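Local structure of integron cassette protein (3G1J) at residues Leu69-Arg72 with Gln76-Ile79; Phe26-Tyr29 with Asn33-Arg36. The protein is of unknown function, a small, beta-rich protein encoded on a mobile integron gene cassette of Vibrio cholerae and assigned to a family in the SH3 clan. All blocks are in the same frame, centred on the assembly; numbering follows the deposited sequence.

How the contacts relate
Following the chain from its N terminus, contact 2 comes first: after strand 19-22 the chain makes a small hairpin, and the pairing of 26-29 with 33-36 closes the short loop between them. Strands 39-48, 53-60 and 63-70 then add to the main antiparallel sheet, and at the end of the last of these contact 1 closes a second loop, joining 69-72 to the start of helix 77-80. The two loops follow one another in series, neither nesting nor crossing. In space they touch: Tyr29 packs against Cys70 and Gln76, and Ile79 reaches Phe26, so that hairpin, sheet edge and helix are tied together.

Contact 1 (Leu69-Arg72 with Gln76-Ile79); sequences LCVR and QMEI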
loop_
_atom_site.group_PDB
_atom_site.type_symbol
_atom_site.label_atom_id
_atom_site.label_comp_id
_atom_site.label_asym_id
_atom_site.label_seq_id
_atom_site.Cartn_x
_atom_site.Cartn_y
_atom_site.Cartn_z
ATOM N N LEU A 69 -6.162 3.477 -0.877
ATOM C CA LEU A 69 -5.821 4.748 -1.496
ATOM C C LEU A 69 -6.810 5.063 -2.620
ATOM O O LEU A 69 -7.007 4.255 -3.523
ATOM C CB LEU A 69 -4.391 4.697 -2.043
ATOM C CG LEU A 69 -3.260 4.383 -1.059
ATOM C CD1 LEU A 69 -1.940 4.138 -1.827
ATOM C CD2 LEU A 69 -3.076 5.487 -0.037
ATOM N N CYS A 70 -7.441 6.233 -2.572
ATOM C CA CYS A 70 -8.269 6.667 -3.694
ATOM C C CYS A 70 -7.372 7.368 -4.703
ATOM O O CYS A 70 -6.819 8.437 -4.413
ATOM C CB CYS A 70 -9.362 7.622 -3.228
ATOM S SG CYS A 70 -10.341 8.306 -4.605
ATOM N N VAL A 71 -7.214 6.767 -5.877
ATOM C CA VAL A 71 -6.242 7.254 -6.854
ATOM C C VAL A 71 -6.822 8.387 -7.698
ATOM O O VAL A 71 -7.120 8.231 -8.887
ATOM C CB VAL A 71 -5.704 6.124 -7.750
ATOM C CG1 VAL A 71 -4.523 6.617 -8.569
ATOM C CG2 VAL A 71 -5.294 4.936 -6.902
ATOM N N ARG A 72 -6.993 9.525 -7.045
ATOM C CA ARG A 72 -7.459 10.734 -7.692
ATOM C C ARG A 72 -6.611 11.876 -7.160
ATOM O O ARG A 72 -6.111 11.802 -6.036
ATOM C CB ARG A 72 -8.941 10.971 -7.402
ATOM C CG ARG A 72 -9.860 9.988 -8.118
ATOM C CD ARG A 72 -11.319 10.345 -7.905
ATOM N NE ARG A 72 -11.613 11.712 -8.329
ATOM C CZ ARG A 72 -11.896 12.068 -9.579
ATOM N NH1 ARG A 72 -11.929 11.153 -10.544
ATOM N NH2 ARG A 72 -12.147 13.339 -9.867
ATOM N N GLN A 76 -5.460 10.520 -3.000
ATOM C CA GLN A 76 -4.170 9.868 -2.799
ATOM C C GLN A 76 -3.420 9.417 -4.055
ATOM O O GLN A 76 -2.559 8.535 -3.959
ATOM C CB GLN A 76 -4.280 8.693 -1.816
ATOM C CG GLN A 76 -4.663 9.090 -0.402
ATOM C CD GLN A 76 -6.162 9.247 -0.237
ATOM O OE1 GLN A 76 -6.934 8.483 -0.800
ATOM N NE2 GLN A 76 -6.578 10.238 0.548
HETATM N N MSE A 77 -3.727 10.004 -5.219
HETATM C CA MSE A 77 -2.923 9.722 -6.413
HETATM C C MSE A 77 -1.460 10.013 -6.098
HETATM O O MSE A 77 -0.574 9.289 -6.533
HETATM C CB MSE A 77 -3.378 10.539 -7.644
HETATM C CG MSE A 77 -2.552 10.286 -8.955
HETATM SE SE MSE A 77 -3.207 11.275 -10.530
HETATM C CE MSE A 77 -4.749 11.754 -9.633
ATOM N N GLU A 78 -1.219 11.079 -5.337
ATOM C CA GLU A 78 0.142 11.436 -4.920
ATOM C C GLU A 78 0.911 10.227 -4.391
ATOM O O GLU A 78 2.077 10.025 -4.730
ATOM C CB GLU A 78 0.121 12.558 -3.871
ATOM C CG GLU A 78 1.325 12.568 -2.903
ATOM C CD GLU A 78 2.657 12.884 -3.574
ATOM O OE1 GLU A 78 2.655 13.398 -4.709
ATOM O OE2 GLU A 78 3.713 12.624 -2.953
ATOM N N ILE A 79 0.256 9.407 -3.575
ATOM C CA ILE A 79 0.935 8.264 -2.980
ATOM C C ILE A 79 1.037 7.113 -3.968
ATOM O O ILE A 79 2.114 6.557 -4.183
ATOM C CB ILE A 79 0.234 7.798 -1.684
ATOM C CG1 ILE A 79 0.364 8.878 -0.607
ATOM C CG2 ILE A 79 0.839 6.497 -1.182
ATOM C CD1 ILE A 79 -0.743 8.833 0.421
#
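Gln76 reaches back from the N-cap position of helix 77-80 to grip the end of strand 63-70 at Cys70, closing a tight strand-to-helix connection. Its CB lies beside Cys70 O, 3.6 Å away, and 3.9 Å from CD2 of Leu69; CG keeps to the same leucine methyl. A bend at chi2 (84°) then turns the amide from the leucine toward the strand backbone, and OE1 accepts the N-H of Cys70 at 2.9 Å in the plane of its own carbonyl. Glutamine suits this place because its methylenes can pack on leucine while its amide oxygen serves a backbone N-H at the sheet's outer strand. The backbone N of Gln76 returns the favour, donating to Cys70 O nearly in line with the carbonyl, so one residue grips both polar backbone atoms of Cys70. Between these bonds and the next, Val71 forms the centre of an inverse gamma turn, which swings the chain out of the strand.

Apolar groups complete the join. Leu69 CD1 meets Ile79 CG2 at 3.7 Å, the two side chains crossing at about a right angle; these branched residues bring the first turn of the helix against the strand, beside Leu56 and Tyr86. On the more exposed side, the selenomethionine Met77 extends its CG, anti to the backbone N (chi1 180°), past Val71 CG1. Arg72 gives its guanidinium group to a salt bridge with Glu74, through NE, while its carbonyl O accepts the N-H of Met77, N to O 3.1 Å, from above the carbonyl plane.

Contact 2 (Phe26-Tyr29 with Asn33-Arg36); sequences FRDY and NYER
The Phe26 ring carries Tyr34 CB over one face, set toward the rim in a CH-pi contact 4.2 Å from the ring centroid. Beyond it the tyrosine ring lies at a shallow 27° to the phenylalanine ring but slid well aside, so the two barely overlap; the closest atoms are Phe26 CE2 and Tyr34 CD2, 3.4 Å apart. At its edge the Tyr34 ring meets the carboxylate of Asp28, turned 65° from it, and Tyr34 OH donates to Asp28 OD2 at 2.7 Å from above the carboxylate plane. Tyrosine suits the place: it offers an aromatic surface to Phe26 and a hydroxyl to the buried aspartate. With Asp28 CG between the backbone N and the carbonyl carbon (chi1 73°), the carboxylate sits at the tyrosine's edge, and its other oxygen, OD1, accepts the N-H of Ile32 in the turn.

The opposite face of this beta hairpin bears Arg27 and Asn33. The guanidinium group lays one face over Asn33 CB, its NH1 only 3.4 Å from that carbon, and is held there by a hydrogen bond from NH1 to Asn31 O. A water accepts from Asn33 N and, weakly, from Arg27 NH1, bridging the two strands.

Between these two faces the backbones of Phe26 and Tyr34 form an antiparallel hydrogen-bonded pair, with Tyr34 N to Phe26 O at 2.7 Å the shorter bond; Arg27 and Asn33 make the adjoining non-hydrogen-bonded pair. The hairpin rests on strand 63-70: Asp28 and Tyr34 pack against Ile67, Tyr29 hydrogen-bonds through its backbone with Met68, and Phe26 meets Ile79 of helix 77-80.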
loop_
_atom_site.group_PDB
_atom_site.type_symbol
_atom_site.label_atom_id
_atom_site.label_comp_id
_atom_site.label_asym_id
_atom_site.label_seq_id
_atom_site.Cartn_x
_atom_site.Cartn_y
_atom_site.Cartn_z
ATOM N N PHE A 26 2.546 8.962 5.878
ATOM C CA PHE A 26 1.406 9.330 5.055
ATOM C C PHE A 26 0.114 8.798 5.660
ATOM O O PHE A 26 0.132 7.859 6.472
ATOM C CB PHE A 26 1.577 8.794 3.631
ATOM C CG PHE A 26 1.471 7.290 3.529
ATOM C CD1 PHE A 26 2.599 6.491 3.631
ATOM C CD2 PHE A 26 0.242 6.678 3.333
ATOM C CE1 PHE A 26 2.504 5.108 3.532
ATOM C CE2 PHE A 26 0.141 5.295 3.243
ATOM C CZ PHE A 26 1.278 4.512 3.342
ATOM N N ARG A 27 -0.999 9.408 5.259
ATOM C CA ARG A 27 -2.326 8.995 5.711
ATOM C C ARG A 27 -3.080 8.440 4.524
ATOM O O ARG A 27 -3.031 9.005 3.427
ATOM C CB ARG A 27 -3.106 10.178 6.298
ATOM C CG ARG A 27 -2.463 10.790 7.526
ATOM C CD ARG A 27 -3.455 11.552 8.411
ATOM N NE ARG A 27 -2.818 11.864 9.690
ATOM C CZ ARG A 27 -3.006 11.180 10.815
ATOM N NH1 ARG A 27 -3.843 10.151 10.841
ATOM N NH2 ARG A 27 -2.365 11.535 11.923
ATOM N N ASP A 28 -3.778 7.331 4.734
ATOM C CA ASP A 28 -4.509 6.722 3.636
ATOM C C ASP A 28 -5.932 7.269 3.518
ATOM O O ASP A 28 -6.303 8.228 4.202
ATOM C CB ASP A 28 -4.451 5.182 3.708
ATOM C CG ASP A 28 -5.323 4.585 4.818
ATOM O OD1 ASP A 28 -6.122 5.298 5.471
ATOM O OD2 ASP A 28 -5.217 3.358 5.023
ATOM N N TYR A 29 -6.715 6.688 2.618
ATOM C CA TYR A 29 -8.071 7.161 2.374
ATOM C C TYR A 29 -8.944 7.058 3.623
ATOM O O TYR A 29 -9.906 7.815 3.784
ATOM C CB TYR A 29 -8.709 6.374 1.227
ATOM C CG TYR A 29 -10.088 6.875 0.873
ATOM C CD1 TYR A 29 -11.221 6.175 1.259
ATOM C CD2 TYR A 29 -10.255 8.066 0.181
ATOM C CE1 TYR A 29 -12.486 6.637 0.949
ATOM C CE2 TYR A 29 -11.516 8.538 -0.133
ATOM C CZ TYR A 29 -12.626 7.817 0.253
ATOM O OH TYR A 29 -13.885 8.279 -0.057
ATOM N N ASN A 33 -2.770 6.905 9.578
ATOM C CA ASN A 33 -1.383 7.328 9.384
ATOM C C ASN A 33 -0.425 6.141 9.441
ATOM O O ASN A 33 -0.535 5.289 10.320
ATOM C CB ASN A 33 -0.997 8.382 10.431
ATOM C CG ASN A 33 0.354 9.034 10.142
ATOM O OD1 ASN A 33 1.276 8.951 10.951
ATOM N ND2 ASN A 33 0.474 9.674 8.982
ATOM N N TYR A 34 0.499 6.071 8.488
ATOM C CA TYR A 34 1.608 5.119 8.549
ATOM C C TYR A 34 2.869 5.933 8.766
ATOM O O TYR A 34 3.102 6.916 8.079
ATOM C CB TYR A 34 1.685 4.260 7.282
ATOM C CG TYR A 34 0.356 3.589 7.017
ATOM C CD1 TYR A 34 0.101 2.296 7.457
ATOM C CD2 TYR A 34 -0.667 4.284 6.387
ATOM C CE1 TYR A 34 -1.137 1.704 7.247
ATOM C CE2 TYR A 34 -1.895 3.706 6.173
ATOM C CZ TYR A 34 -2.124 2.423 6.601
ATOM O OH TYR A 34 -3.360 1.861 6.370
ATOM N N GLU A 35 3.648 5.536 9.760
ATOM C CA GLU A 35 4.726 6.362 10.274
ATOM C C GLU A 35 6.071 6.016 9.649
ATOM O O GLU A 35 6.429 4.848 9.521
ATOM C CB GLU A 35 4.803 6.210 11.799
ATOM C CG GLU A 35 5.815 7.120 12.480
ATOM C CD GLU A 35 5.970 6.816 13.967
ATOM O OE1 GLU A 35 5.259 5.918 14.472
ATOM O OE2 GLU A 35 6.806 7.473 14.627
ATOM N N ARG A 36 6.820 7.046 9.261
ATOM C CA ARG A 36 8.182 6.839 8.792
ATOM C C ARG A 36 8.936 5.902 9.732
ATOM O O ARG A 36 8.875 6.048 10.961
ATOM C CB ARG A 36 8.925 8.179 8.679
ATOM C CG ARG A 36 10.368 8.023 8.209
ATOM C CD ARG A 36 10.987 9.342 7.727
ATOM N NE ARG A 36 11.222 10.299 8.810
ATOM C CZ ARG A 36 11.779 11.495 8.631
ATOM N NH1 ARG A 36 12.162 11.861 7.412
ATOM N NH2 ARG A 36 11.958 12.320 9.664
HETATM O O HOH W 1 -3.902 7.486 12.254
#